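Local coordinates for AlbC (Streptomyces noursei, PDB 3OQV), which joins the aminoacyl groups of phenylalanyl-tRNA and leucyl-tRNA into cyclo(L-phenylalanyl-L-leucyl), an intermediate of albonoursin biosynthesis, without using ATP, at residues T62-D68 and F114-S120; L185-P190 and A221-Y227; M74-D78 and V156-P161; M50-W54 and V230-A236; Q45-V49 and R102-V107. All blocks are in the same frame, centred on the assembly; numbering follows the deposited sequence.

Contact 1 (T62-D68 and F114-S120)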
# COMPACT_ATOMS: atom_id res chain seq x y z
N THR A 62 11.29 -0.98 -10.02
CA THR A 62 9.99 -0.60 -9.46
C THR A 62 9.31 -1.85 -8.94
O THR A 62 9.26 -2.87 -9.64
CB THR A 62 9.06 0.04 -10.53
OG1 THR A 62 9.58 1.32 -10.91
CG2 THR A 62 7.65 0.24 -9.97
N ASP A 63 8.88 -1.82 -7.68
CA ASP A 63 8.01 -2.88 -7.17
C ASP A 63 6.57 -2.42 -7.16
O ASP A 63 6.28 -1.27 -6.82
CB ASP A 63 8.44 -3.32 -5.77
CG ASP A 63 9.60 -4.30 -5.81
OD1 ASP A 63 9.35 -5.53 -5.81
OD2 ASP A 63 10.76 -3.85 -5.90
N VAL A 64 5.67 -3.29 -7.61
CA VAL A 64 4.24 -3.05 -7.50
C VAL A 64 3.68 -4.08 -6.53
O VAL A 64 3.88 -5.29 -6.70
CB VAL A 64 3.52 -3.20 -8.85
CG1 VAL A 64 2.06 -2.82 -8.70
CG2 VAL A 64 4.18 -2.34 -9.91
N VAL A 65 3.09 -3.59 -5.45
CA VAL A 65 2.58 -4.48 -4.42
C VAL A 65 1.10 -4.20 -4.28
O VAL A 65 0.69 -3.07 -4.01
CB VAL A 65 3.31 -4.28 -3.09
CG1 VAL A 65 2.76 -5.23 -2.02
CG2 VAL A 65 4.82 -4.50 -3.28
N TYR A 66 0.29 -5.23 -4.51
CA TYR A 66 -1.12 -5.09 -4.26
C TYR A 66 -1.52 -5.74 -2.93
O TYR A 66 -0.98 -6.77 -2.54
CB TYR A 66 -1.94 -5.62 -5.44
CG TYR A 66 -1.83 -7.10 -5.68
CD1 TYR A 66 -2.78 -7.97 -5.15
CD2 TYR A 66 -0.86 -7.62 -6.53
CE1 TYR A 66 -2.73 -9.33 -5.40
CE2 TYR A 66 -0.81 -9.00 -6.81
CZ TYR A 66 -1.76 -9.84 -6.23
OH TYR A 66 -1.74 -11.19 -6.47
N VAL A 67 -2.34 -5.03 -2.17
CA VAL A 67 -2.57 -5.40 -0.77
C VAL A 67 -3.77 -6.34 -0.68
O VAL A 67 -4.91 -5.93 -0.84
CB VAL A 67 -2.83 -4.16 0.09
CG1 VAL A 67 -2.93 -4.57 1.56
CG2 VAL A 67 -1.70 -3.16 -0.11
N ASP A 68 -3.48 -7.61 -0.45
CA ASP A 68 -4.49 -8.66 -0.50
C ASP A 68 -4.79 -9.18 0.90
O ASP A 68 -5.61 -10.07 1.07
CB ASP A 68 -4.06 -9.80 -1.44
CG ASP A 68 -2.74 -10.45 -1.01
OD1 ASP A 68 -1.87 -9.77 -0.44
OD2 ASP A 68 -2.57 -11.66 -1.30
N PHE A 114 8.85 -4.42 -14.25
CA PHE A 114 8.16 -4.24 -12.99
C PHE A 114 8.15 -5.55 -12.23
O PHE A 114 7.95 -6.61 -12.82
CB PHE A 114 6.73 -3.75 -13.25
CG PHE A 114 6.67 -2.49 -14.06
CD1 PHE A 114 6.93 -1.26 -13.47
CD2 PHE A 114 6.50 -2.55 -15.44
CE1 PHE A 114 6.93 -0.09 -14.23
CE2 PHE A 114 6.51 -1.39 -16.21
CZ PHE A 114 6.74 -0.16 -15.60
N ARG A 115 8.43 -5.50 -10.93
CA ARG A 115 8.23 -6.67 -10.09
C ARG A 115 6.93 -6.54 -9.32
O ARG A 115 6.80 -5.69 -8.45
CB ARG A 115 9.39 -6.87 -9.12
CG ARG A 115 9.25 -8.12 -8.26
CD ARG A 115 10.55 -8.43 -7.53
NE ARG A 115 10.97 -7.31 -6.68
CZ ARG A 115 12.20 -7.15 -6.22
NH1 ARG A 115 13.15 -8.03 -6.51
NH2 ARG A 115 12.49 -6.10 -5.46
N VAL A 116 5.95 -7.37 -9.68
CA VAL A 116 4.60 -7.23 -9.15
C VAL A 116 4.28 -8.41 -8.26
O VAL A 116 4.36 -9.56 -8.70
CB VAL A 116 3.57 -7.19 -10.29
CG1 VAL A 116 2.16 -7.04 -9.75
CG2 VAL A 116 3.91 -6.08 -11.28
N ARG A 117 4.01 -8.14 -6.99
CA ARG A 117 3.71 -9.19 -6.03
C ARG A 117 2.54 -8.77 -5.15
O ARG A 117 2.30 -7.58 -4.96
CB ARG A 117 4.94 -9.48 -5.16
CG ARG A 117 6.13 -10.06 -5.93
CD ARG A 117 7.31 -10.31 -5.01
NE ARG A 117 8.01 -9.07 -4.74
CZ ARG A 117 9.17 -8.98 -4.11
NH1 ARG A 117 9.72 -10.07 -3.59
NH2 ARG A 117 9.73 -7.79 -3.90
N SER A 118 1.81 -9.75 -4.61
CA SER A 118 0.87 -9.49 -3.53
C SER A 118 1.62 -9.19 -2.23
O SER A 118 2.74 -9.65 -2.05
CB SER A 118 -0.03 -10.70 -3.31
OG SER A 118 0.75 -11.82 -2.90
N LEU A 119 0.98 -8.48 -1.31
CA LEU A 119 1.57 -8.29 0.03
C LEU A 119 1.76 -9.64 0.73
O LEU A 119 2.79 -9.89 1.35
CB LEU A 119 0.73 -7.34 0.89
CG LEU A 119 1.29 -6.95 2.27
CD1 LEU A 119 2.75 -6.46 2.19
CD2 LEU A 119 0.43 -5.87 2.91
N SER A 120 0.80 -10.54 0.56
CA SER A 120 0.91 -11.84 1.22
C SER A 120 2.13 -12.63 0.76
O SER A 120 2.80 -13.23 1.59
CB SER A 120 -0.39 -12.65 1.08
OG SER A 120 -0.55 -13.12 -0.24
O HOH W 1 6.90 -6.37 -5.62
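Strands 62-67 and 114-118 pair in parallel at one side of the Rossmann-type sheet, with Asp63 beside Arg115, Val64 beside Val116 and Tyr66 beside Ser118. Strand 114-118 is an edge strand, and strand 29-37 flanks 59-67 across from it. Five backbone bonds join them: Arg115 N to Thr62 O, Val64 N to Arg115 O, Arg117 N to Val64 O, Tyr66 N to Arg117 O and Leu119 N to Tyr66 O. On one face Asp63 meets two arginines. Arg115 grips its carboxylate side-on: NE lies 2.6 Å from Asp63 OD1, nearly straight at 170°, and NH2 takes the syn lone pair of OD2. Arg117 NH2 reaches Asp63 OD1 at 3.0 Å from above the carboxylate plane. A water also bonds OD1, and His31 binds OD2. On the other face the Tyr66 ring lies over Ser118, whose CB makes a CH-pi contact 3.9 Å from the ring centroid; Tyr66 OH goes on to Arg97. Val64 CB packs on Val116 CG2 at 3.8 Å. At the C-terminal end Asp68 OD1 accepts Ser120 N at 3.0 Å, and its OD2 accepts Ser120 OG at 2.7 Å. An asparagine in place of Asp63 would probably leave Arg115 and Arg117 close together without a counter-charge. The one carboxylate thus serves both guanidinium groups, which probably favours its ionised form.

Contact 2 (L185-P190 and A221-Y227)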
# COMPACT_ATOMS: atom_id res chain seq x y z
N LEU A 185 6.62 -1.56 4.54
CA LEU A 185 6.75 -0.90 3.24
C LEU A 185 6.79 0.63 3.37
O LEU A 185 7.57 1.29 2.69
CB LEU A 185 5.63 -1.33 2.29
CG LEU A 185 5.84 -2.72 1.66
CD1 LEU A 185 5.73 -3.81 2.72
CD2 LEU A 185 4.84 -2.99 0.55
N PHE A 186 6.00 1.18 4.28
CA PHE A 186 6.02 2.63 4.45
C PHE A 186 7.09 3.17 5.40
O PHE A 186 7.47 4.33 5.30
CB PHE A 186 4.61 3.25 4.63
CG PHE A 186 3.89 2.84 5.90
CD1 PHE A 186 4.23 3.40 7.12
CD2 PHE A 186 2.73 2.08 5.82
CE1 PHE A 186 3.52 3.10 8.27
CE2 PHE A 186 1.99 1.78 6.97
CZ PHE A 186 2.36 2.32 8.19
N ALA A 187 7.69 2.29 6.20
CA ALA A 187 8.75 2.70 7.11
C ALA A 187 10.13 2.39 6.55
O ALA A 187 11.10 3.10 6.85
CB ALA A 187 8.57 2.04 8.48
N ASP A 188 10.25 1.33 5.76
CA ASP A 188 11.57 0.80 5.46
C ASP A 188 11.57 0.00 4.16
O ASP A 188 12.06 -1.12 4.13
CB ASP A 188 12.10 -0.06 6.62
CG ASP A 188 13.62 -0.26 6.57
OD1 ASP A 188 14.26 0.14 5.57
OD2 ASP A 188 14.17 -0.88 7.50
N SER A 189 11.13 0.62 3.07
CA SER A 189 11.27 0.03 1.74
C SER A 189 12.71 -0.30 1.33
O SER A 189 12.94 -1.30 0.65
CB SER A 189 10.61 0.91 0.68
OG SER A 189 9.23 0.56 0.53
N PRO A 190 13.69 0.54 1.75
CA PRO A 190 15.05 0.13 1.42
C PRO A 190 15.35 -1.27 1.92
O PRO A 190 15.92 -2.07 1.19
CB PRO A 190 15.93 1.17 2.13
CG PRO A 190 15.05 2.40 2.22
CD PRO A 190 13.63 1.87 2.37
N ALA A 221 11.54 7.45 9.42
CA ALA A 221 11.68 6.29 8.53
C ALA A 221 13.15 5.97 8.24
O ALA A 221 14.05 6.77 8.54
CB ALA A 221 10.91 6.53 7.25
N ALA A 222 13.40 4.79 7.68
CA ALA A 222 14.78 4.41 7.33
C ALA A 222 15.39 5.46 6.42
O ALA A 222 14.70 6.06 5.60
CB ALA A 222 14.78 3.04 6.64
N GLU A 223 16.69 5.72 6.58
CA GLU A 223 17.47 6.40 5.55
C GLU A 223 17.17 5.85 4.16
O GLU A 223 17.19 4.63 3.94
CB GLU A 223 18.97 6.30 5.85
CG GLU A 223 19.88 6.65 4.67
CD GLU A 223 21.36 6.47 4.99
OE1 GLU A 223 21.69 5.84 6.02
OE2 GLU A 223 22.21 6.94 4.20
N GLY A 224 16.95 6.75 3.22
CA GLY A 224 16.70 6.36 1.84
C GLY A 224 15.20 6.29 1.55
O GLY A 224 14.80 6.24 0.39
N GLN A 225 14.38 6.29 2.59
CA GLN A 225 12.93 6.20 2.38
C GLN A 225 12.41 7.57 1.97
O GLN A 225 12.64 8.54 2.66
CB GLN A 225 12.21 5.73 3.64
CG GLN A 225 10.69 5.62 3.46
CD GLN A 225 10.29 4.49 2.53
OE1 GLN A 225 10.52 3.32 2.83
NE2 GLN A 225 9.72 4.83 1.38
N ALA A 226 11.68 7.64 0.85
CA ALA A 226 11.04 8.90 0.44
C ALA A 226 9.58 8.65 0.04
O ALA A 226 9.17 7.51 -0.16
CB ALA A 226 11.79 9.52 -0.70
N TYR A 227 8.81 9.73 -0.03
CA TYR A 227 7.37 9.64 -0.29
C TYR A 227 7.01 10.73 -1.30
O TYR A 227 7.07 11.92 -0.98
CB TYR A 227 6.58 9.90 0.99
CG TYR A 227 7.00 9.07 2.18
CD1 TYR A 227 6.49 7.79 2.37
CD2 TYR A 227 7.90 9.57 3.11
CE1 TYR A 227 6.85 7.03 3.47
CE2 TYR A 227 8.27 8.82 4.22
CZ TYR A 227 7.75 7.55 4.38
OH TYR A 227 8.10 6.79 5.48
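Tyr227 and Gln225, on the edge strand 225-229 of the Rossmann-type sheet, fasten the strand and the turn before it to helix 169-193. Three hydrogen bonds cross. Tyr227 OH donates to Phe186 O at 2.5 Å, and the carbonyl oxygen lies in the plane of the ring, at its edge. Ala222 N donates to Ala187 O at 3.0 Å, almost straight at 170°. Ser189 N donates to Gln225 OE1. The Gln225 chain leaves with CG opposite the backbone N (chi1 -180°) and bends at chi2, which brings OE1 to the backbone N of Ser189. Its NE2 is tied back to Ala226 O, so both ends of the amide are held.

Van der Waals contacts are few: Pro190 CG, over the type II turn from Ala222 to Gln225, lies 3.5 Å from Glu223 O and 4.5 Å from Ala222 CB. Phe186 also touches Leu200, a residue essential for specificity. Ser189 OG turns back into its own helix and donates to Leu185 O at 2.8 Å, in the carbonyl plane and on a lone pair.

Contact 3 (M74-D78 and V156-P161)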
# COMPACT_ATOMS: atom_id res chain seq x y z
N MET A 74 -12.19 -6.80 7.82
CA MET A 74 -12.92 -5.55 7.77
C MET A 74 -14.36 -5.81 7.34
O MET A 74 -15.29 -5.20 7.86
CB MET A 74 -12.26 -4.57 6.81
CG MET A 74 -12.79 -3.14 6.89
SD MET A 74 -12.59 -2.37 8.52
CE MET A 74 -10.83 -1.97 8.49
N LEU A 75 -14.52 -6.73 6.39
CA LEU A 75 -15.86 -7.11 5.94
C LEU A 75 -16.63 -7.80 7.07
O LEU A 75 -17.83 -7.60 7.22
CB LEU A 75 -15.76 -8.03 4.73
CG LEU A 75 -15.21 -7.37 3.47
CD1 LEU A 75 -14.88 -8.44 2.43
CD2 LEU A 75 -16.21 -6.36 2.92
N ILE A 76 -15.92 -8.58 7.87
CA ILE A 76 -16.51 -9.21 9.03
C ILE A 76 -16.94 -8.19 10.09
O ILE A 76 -18.08 -8.23 10.57
CB ILE A 76 -15.59 -10.28 9.61
CG1 ILE A 76 -15.50 -11.45 8.63
CG2 ILE A 76 -16.10 -10.73 10.97
CD1 ILE A 76 -14.34 -12.38 8.87
N ALA A 77 -16.06 -7.24 10.41
CA ALA A 77 -16.44 -6.06 11.19
C ALA A 77 -17.75 -5.43 10.71
O ALA A 77 -18.56 -4.98 11.52
CB ALA A 77 -15.31 -5.03 11.18
N ASP A 78 -17.94 -5.36 9.39
CA ASP A 78 -19.10 -4.71 8.82
C ASP A 78 -20.36 -5.55 9.02
O ASP A 78 -21.48 -5.03 8.97
CB ASP A 78 -18.89 -4.44 7.33
CG ASP A 78 -18.09 -3.19 7.07
OD1 ASP A 78 -18.22 -2.23 7.85
OD2 ASP A 78 -17.34 -3.15 6.06
N VAL A 156 -8.03 4.38 7.06
CA VAL A 156 -8.41 3.14 6.38
C VAL A 156 -9.86 2.79 6.70
O VAL A 156 -10.65 2.48 5.80
CB VAL A 156 -7.51 1.95 6.80
CG1 VAL A 156 -8.09 0.64 6.28
CG2 VAL A 156 -6.07 2.16 6.32
N VAL A 157 -10.21 2.83 7.98
CA VAL A 157 -11.56 2.46 8.41
C VAL A 157 -12.58 3.41 7.79
O VAL A 157 -13.55 2.97 7.17
CB VAL A 157 -11.70 2.50 9.95
CG1 VAL A 157 -13.17 2.42 10.33
CG2 VAL A 157 -10.93 1.34 10.58
N MET A 158 -12.33 4.70 7.93
CA MET A 158 -13.33 5.70 7.59
C MET A 158 -13.53 5.75 6.08
O MET A 158 -14.53 6.29 5.59
CB MET A 158 -12.93 7.08 8.13
CG MET A 158 -13.01 7.18 9.65
SD MET A 158 -14.70 7.01 10.31
CE MET A 158 -15.66 7.54 8.89
N ASN A 159 -12.64 5.10 5.35
CA ASN A 159 -12.67 5.17 3.90
C ASN A 159 -12.87 3.81 3.25
O ASN A 159 -12.73 3.66 2.04
CB ASN A 159 -11.40 5.85 3.36
CG ASN A 159 -11.31 7.32 3.77
OD1 ASN A 159 -12.21 8.11 3.49
ND2 ASN A 159 -10.22 7.68 4.44
N ARG A 160 -13.27 2.83 4.06
CA ARG A 160 -13.41 1.45 3.60
C ARG A 160 -14.55 1.28 2.61
O ARG A 160 -15.54 2.01 2.64
CB ARG A 160 -13.63 0.51 4.80
CG ARG A 160 -14.96 0.74 5.51
CD ARG A 160 -15.00 0.02 6.85
NE ARG A 160 -16.34 -0.01 7.42
CZ ARG A 160 -16.86 0.98 8.14
NH1 ARG A 160 -16.16 2.09 8.34
NH2 ARG A 160 -18.07 0.86 8.67
N PRO A 161 -14.42 0.28 1.72
CA PRO A 161 -15.47 -0.16 0.81
C PRO A 161 -16.78 -0.43 1.55
O PRO A 161 -16.75 -0.83 2.71
CB PRO A 161 -14.92 -1.48 0.26
CG PRO A 161 -13.43 -1.32 0.36
CD PRO A 161 -13.21 -0.56 1.62
O HOH W 2 -18.63 -0.74 4.69
O HOH W 3 -15.28 -2.66 4.42
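Met74, Arg160 and Asp78 bury the most surface here. The Met74 chain bends at chi2 and chi3 and crosses Arg160 at about a right angle. Its SD lies 3.8 Å from Arg160 CD, and its CE reaches Val157 CG2 at 3.9 Å. Arg160 starts with CG between the backbone N and the carbonyl carbon (chi1 67°), then runs extended to NE. Its guanidinium meets the Asp78 carboxylate in a salt bridge. Both nitrogens go to one oxygen: NE takes the syn lone pair of Asp78 OD1 at 2.9 Å, and NH2 approaches the same atom at 3.2 Å. The two flat groups are nearly coplanar, 26° apart. The contact joins the short helix 71-78, which follows a strand of the Rossmann-type sheet, to the C-terminal end of helix 143-158. His171 of helix 169-193 also bonds Asp78 OD1 and touches Met74 and Arg160. The other oxygen, Asp78 OD2, is linked to Pro161 O through two waters, the nearer 2.7 Å from OD2. The remaining nitrogen, Arg160 NH1, ties the guanidinium to its own chain: it donates to Val157 O at 3.0 Å, from above the carbonyl plane. Arg160 N reaches that oxygen from the opposite face.

Contact 4 (M50-W54 and V230-A236)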
# COMPACT_ATOMS: atom_id res chain seq x y z
N MET A 50 -0.47 5.13 -16.77
CA MET A 50 0.30 6.37 -16.73
C MET A 50 1.35 6.35 -15.62
O MET A 50 2.47 6.82 -15.80
CB MET A 50 -0.62 7.58 -16.58
CG MET A 50 -1.29 8.03 -17.88
SD MET A 50 -1.16 9.81 -18.13
CE MET A 50 -1.73 10.43 -16.54
N LEU A 51 0.97 5.81 -14.47
CA LEU A 51 1.87 5.74 -13.33
C LEU A 51 3.04 4.77 -13.58
O LEU A 51 4.19 5.08 -13.28
CB LEU A 51 1.11 5.34 -12.06
CG LEU A 51 1.96 5.18 -10.80
CD1 LEU A 51 2.84 6.41 -10.55
CD2 LEU A 51 1.06 4.89 -9.59
N LEU A 52 2.72 3.60 -14.13
CA LEU A 52 3.75 2.65 -14.54
C LEU A 52 4.74 3.26 -15.52
O LEU A 52 5.95 3.05 -15.41
CB LEU A 52 3.11 1.40 -15.15
CG LEU A 52 2.39 0.47 -14.17
CD1 LEU A 52 1.69 -0.68 -14.91
CD2 LEU A 52 3.37 -0.06 -13.13
N GLN A 53 4.23 4.01 -16.49
CA GLN A 53 5.08 4.62 -17.50
C GLN A 53 5.95 5.69 -16.86
O GLN A 53 7.16 5.76 -17.11
CB GLN A 53 4.22 5.26 -18.60
CG GLN A 53 3.53 4.25 -19.51
CD GLN A 53 2.60 4.92 -20.50
OE1 GLN A 53 1.72 5.70 -20.12
NE2 GLN A 53 2.78 4.61 -21.78
N TRP A 54 5.33 6.52 -16.03
CA TRP A 54 6.05 7.54 -15.30
C TRP A 54 7.21 6.95 -14.51
O TRP A 54 8.33 7.46 -14.55
CB TRP A 54 5.09 8.27 -14.36
CG TRP A 54 5.74 9.36 -13.56
CD1 TRP A 54 5.98 10.64 -13.97
CD2 TRP A 54 6.19 9.28 -12.21
NE1 TRP A 54 6.57 11.36 -12.95
CE2 TRP A 54 6.72 10.54 -11.87
CE3 TRP A 54 6.20 8.26 -11.25
CZ2 TRP A 54 7.25 10.81 -10.61
CZ3 TRP A 54 6.74 8.53 -10.01
CH2 TRP A 54 7.24 9.80 -9.69
N VAL A 230 1.88 11.67 -6.27
CA VAL A 230 1.68 11.58 -7.71
C VAL A 230 0.29 12.14 -8.04
O VAL A 230 -0.70 11.67 -7.49
CB VAL A 230 1.82 10.12 -8.19
CG1 VAL A 230 1.29 9.98 -9.59
CG2 VAL A 230 3.29 9.69 -8.12
N ARG A 231 0.25 13.19 -8.85
CA ARG A 231 -1.03 13.81 -9.19
C ARG A 231 -1.34 13.59 -10.67
O ARG A 231 -0.49 13.84 -11.53
CB ARG A 231 -1.00 15.31 -8.85
CG ARG A 231 -0.66 15.63 -7.39
CD ARG A 231 -0.84 17.12 -7.09
NE ARG A 231 -0.42 17.50 -5.74
CZ ARG A 231 0.77 18.04 -5.46
NH1 ARG A 231 1.66 18.21 -6.43
NH2 ARG A 231 1.07 18.40 -4.22
N PRO A 232 -2.51 13.01 -10.96
CA PRO A 232 -2.76 12.49 -12.30
C PRO A 232 -2.57 13.54 -13.39
O PRO A 232 -2.10 13.23 -14.48
CB PRO A 232 -4.22 12.05 -12.23
CG PRO A 232 -4.36 11.55 -10.82
CD PRO A 232 -3.47 12.46 -9.98
N GLN A 233 -2.93 14.79 -13.09
CA GLN A 233 -2.79 15.84 -14.09
C GLN A 233 -1.33 16.26 -14.27
O GLN A 233 -0.94 16.72 -15.34
CB GLN A 233 -3.68 17.03 -13.75
CG GLN A 233 -5.15 16.79 -14.06
CD GLN A 233 -5.38 16.35 -15.51
OE1 GLN A 233 -5.07 17.08 -16.45
NE2 GLN A 233 -5.95 15.15 -15.68
N GLU A 234 -0.52 16.06 -13.23
CA GLU A 234 0.91 16.29 -13.33
C GLU A 234 1.62 15.16 -14.08
O GLU A 234 2.58 15.39 -14.81
CB GLU A 234 1.53 16.50 -11.95
CG GLU A 234 1.35 17.92 -11.42
CD GLU A 234 1.65 18.07 -9.94
OE1 GLU A 234 2.00 17.06 -9.27
OE2 GLU A 234 1.55 19.21 -9.43
N LEU A 235 1.13 13.94 -13.89
CA LEU A 235 1.50 12.83 -14.76
C LEU A 235 1.25 13.20 -16.22
O LEU A 235 2.17 13.27 -17.02
CB LEU A 235 0.73 11.57 -14.39
CG LEU A 235 1.21 10.84 -13.14
CD1 LEU A 235 0.65 9.42 -13.09
CD2 LEU A 235 2.72 10.82 -13.07
N ALA A 236 -0.02 13.45 -16.55
CA ALA A 236 -0.41 13.76 -17.92
C ALA A 236 0.32 15.00 -18.41
O ALA A 236 0.74 15.07 -19.56
CB ALA A 236 -1.92 13.96 -18.00
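Leu235 is the centre of this contact and buries the most surface. Its CD2 sits over one face of the Trp54 indole, 3.6 Å from the centroid of the five-membered ring, in a CH-pi contact. The other methyl, CD1, packs on Leu51, 4.2 Å from Leu51 CB. Met50 slides past Leu235 in the opposite direction; its bent chain carries CE to 3.5 Å from Leu235 CB, a tight fit, and to 3.8 Å from Ala236 CB. Val230 closes the far end, with CG2 4.1 Å from Trp54 CZ3 and CG1 4.0 Å from Leu51 CD1. No hydrogen bond crosses.

Trp54 CG is placed opposite the backbone N (chi1 -179°), which turns one face of the indole to Leu235 CD2 and Val230 CG2. Behind this shell, Trp54 and Val230 both touch Cys201 of strand 198-202, while Leu51 rests on Ile34 and Phe43. Helical segments 50-54 and 232-236 cross at 56°. This is apolar helix-helix packing beside the parallel sheet of a Rossmann-type fold.

Contact 5 (Q45-V49 and R102-V107)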
# COMPACT_ATOMS: atom_id res chain seq x y z
N GLN A 45 -7.37 1.28 -14.77
CA GLN A 45 -6.38 0.92 -15.78
C GLN A 45 -5.67 2.15 -16.34
O GLN A 45 -4.44 2.18 -16.42
CB GLN A 45 -6.99 0.10 -16.91
CG GLN A 45 -5.95 -0.43 -17.88
CD GLN A 45 -6.50 -1.48 -18.82
OE1 GLN A 45 -7.53 -2.10 -18.53
NE2 GLN A 45 -5.85 -1.65 -19.96
N LYS A 46 -6.46 3.15 -16.73
CA LYS A 46 -5.89 4.38 -17.28
C LYS A 46 -4.84 4.97 -16.35
O LYS A 46 -3.74 5.31 -16.79
CB LYS A 46 -6.99 5.41 -17.55
CG LYS A 46 -6.53 6.57 -18.41
CD LYS A 46 -5.64 6.09 -19.55
CE LYS A 46 -5.47 7.16 -20.62
NZ LYS A 46 -6.75 7.43 -21.35
N ASN A 47 -5.18 5.11 -15.08
CA ASN A 47 -4.27 5.73 -14.12
C ASN A 47 -3.07 4.85 -13.78
O ASN A 47 -1.97 5.35 -13.54
CB ASN A 47 -5.01 6.14 -12.85
CG ASN A 47 -5.81 7.43 -13.03
OD1 ASN A 47 -5.56 8.20 -13.95
ND2 ASN A 47 -6.75 7.67 -12.13
N THR A 48 -3.30 3.54 -13.75
CA THR A 48 -2.22 2.59 -13.53
C THR A 48 -1.18 2.67 -14.64
O THR A 48 0.02 2.82 -14.37
CB THR A 48 -2.75 1.14 -13.40
OG1 THR A 48 -3.75 1.10 -12.37
CG2 THR A 48 -1.62 0.19 -13.03
N VAL A 49 -1.65 2.68 -15.88
CA VAL A 49 -0.76 2.72 -17.03
C VAL A 49 0.13 3.96 -17.01
O VAL A 49 1.35 3.86 -17.18
CB VAL A 49 -1.54 2.64 -18.36
CG1 VAL A 49 -0.62 2.94 -19.53
CG2 VAL A 49 -2.16 1.25 -18.51
N ARG A 102 -3.98 -6.28 -17.27
CA ARG A 102 -4.30 -5.44 -18.43
C ARG A 102 -3.41 -4.21 -18.50
O ARG A 102 -3.00 -3.77 -19.59
CB ARG A 102 -5.77 -5.03 -18.43
CG ARG A 102 -6.74 -6.18 -18.67
CD ARG A 102 -8.11 -5.67 -19.12
NE ARG A 102 -8.86 -5.00 -18.06
CZ ARG A 102 -9.61 -5.61 -17.15
NH1 ARG A 102 -9.71 -6.94 -17.15
NH2 ARG A 102 -10.28 -4.91 -16.25
N SER A 103 -3.10 -3.63 -17.34
CA SER A 103 -2.28 -2.43 -17.31
C SER A 103 -0.86 -2.72 -17.77
O SER A 103 -0.29 -1.97 -18.55
CB SER A 103 -2.29 -1.80 -15.91
OG SER A 103 -3.58 -1.27 -15.63
N LEU A 104 -0.32 -3.86 -17.34
CA LEU A 104 1.04 -4.26 -17.71
C LEU A 104 1.14 -4.60 -19.19
O LEU A 104 2.17 -4.36 -19.83
CB LEU A 104 1.48 -5.47 -16.88
CG LEU A 104 1.67 -5.26 -15.37
CD1 LEU A 104 1.78 -6.59 -14.66
CD2 LEU A 104 2.89 -4.40 -15.08
N GLU A 105 0.07 -5.18 -19.74
CA GLU A 105 -0.03 -5.40 -21.17
C GLU A 105 0.02 -4.08 -21.94
O GLU A 105 0.64 -4.00 -23.00
CB GLU A 105 -1.31 -6.16 -21.51
CG GLU A 105 -1.13 -7.67 -21.61
CD GLU A 105 -2.34 -8.38 -22.19
OE1 GLU A 105 -2.32 -9.63 -22.27
OE2 GLU A 105 -3.31 -7.69 -22.57
N SER A 106 -0.63 -3.05 -21.40
CA SER A 106 -0.75 -1.78 -22.11
C SER A 106 0.58 -1.04 -22.14
O SER A 106 0.78 -0.13 -22.95
CB SER A 106 -1.81 -0.89 -21.46
OG SER A 106 -3.10 -1.43 -21.66
N VAL A 107 1.50 -1.41 -21.24
CA VAL A 107 2.89 -0.99 -21.35
C VAL A 107 3.75 -2.02 -22.08
O VAL A 107 4.41 -1.70 -23.07
CB VAL A 107 3.49 -0.66 -19.96
CG1 VAL A 107 2.70 0.44 -19.27
CG2 VAL A 107 3.55 -1.91 -19.08
O HOH W 4 -4.51 -1.36 -12.94
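Helical segments 45-49 and 102-107 cross at -50°, their axes 9.0 Å apart at closest approach, with Val49 CA nearest Ser103 CA. Gln45 buries the most surface. Its CG lies opposite the backbone N (chi1 -173°) and the chain runs extended from there, which carries the amide across Arg102 at about a right angle. Gln45 OE1 accepts from Arg102 NE at 3.2 Å, at the edge of the guanidinium and near its plane; the bond is bent, with an angle of 146° at the hydrogen. The same oxygen lies 3.4 Å from Arg102 CB. Gln45 CG touches Ser103 OG. Further along, Thr48 CG2 packs on Ser103 CB at 3.6 Å. One water bridges the pair, giving a proton to Thr48 OG1 and bonding Ser103 OG at 2.8 Å. Thr48 OG1 also bonds Ser44 O, just before its helix, and Ser103 OG bonds Arg99 O. Val49 CG2 rests on Ser106 CB at 3.7 Å, and its CG1 meets Val107 CG1 at 4.2 Å. An alanine at Gln45 is likely to leave Arg102 NE without this acceptor and open a gap beside Ser103. The small side chains of Ser103 and Ser106 probably help the helices approach. The bent bond and the shared water suggest a hold that depends partly on hydration at the Thr48 side, with Val49 giving the apolar part.

Contact 1 is part of the parallel sheet, contact 2 ties a helix to it, contacts 4 and 5 pair helices beside it, and contact 3 lies off it. Contacts 1 and 2 meet where Val65 CG1 and Leu185 CD2 pack at 4.0 Å. Contacts 4 and 5 share helix 45-58, with centres 12 Å apart. Leu52 on that helix also touches Val64 and Phe114 of contact 1. Contact 3 touches none; its nearest atoms are about 9 Å from contact 1, 8 Å from contact 2 and 16 Å from contacts 4 and 5. The bound dithiane diol lies about 4 Å from the side chains of Val67 and Leu185. The side chain of Val67 is about 3 Å from that of Glu182, possibly critical in catalysis.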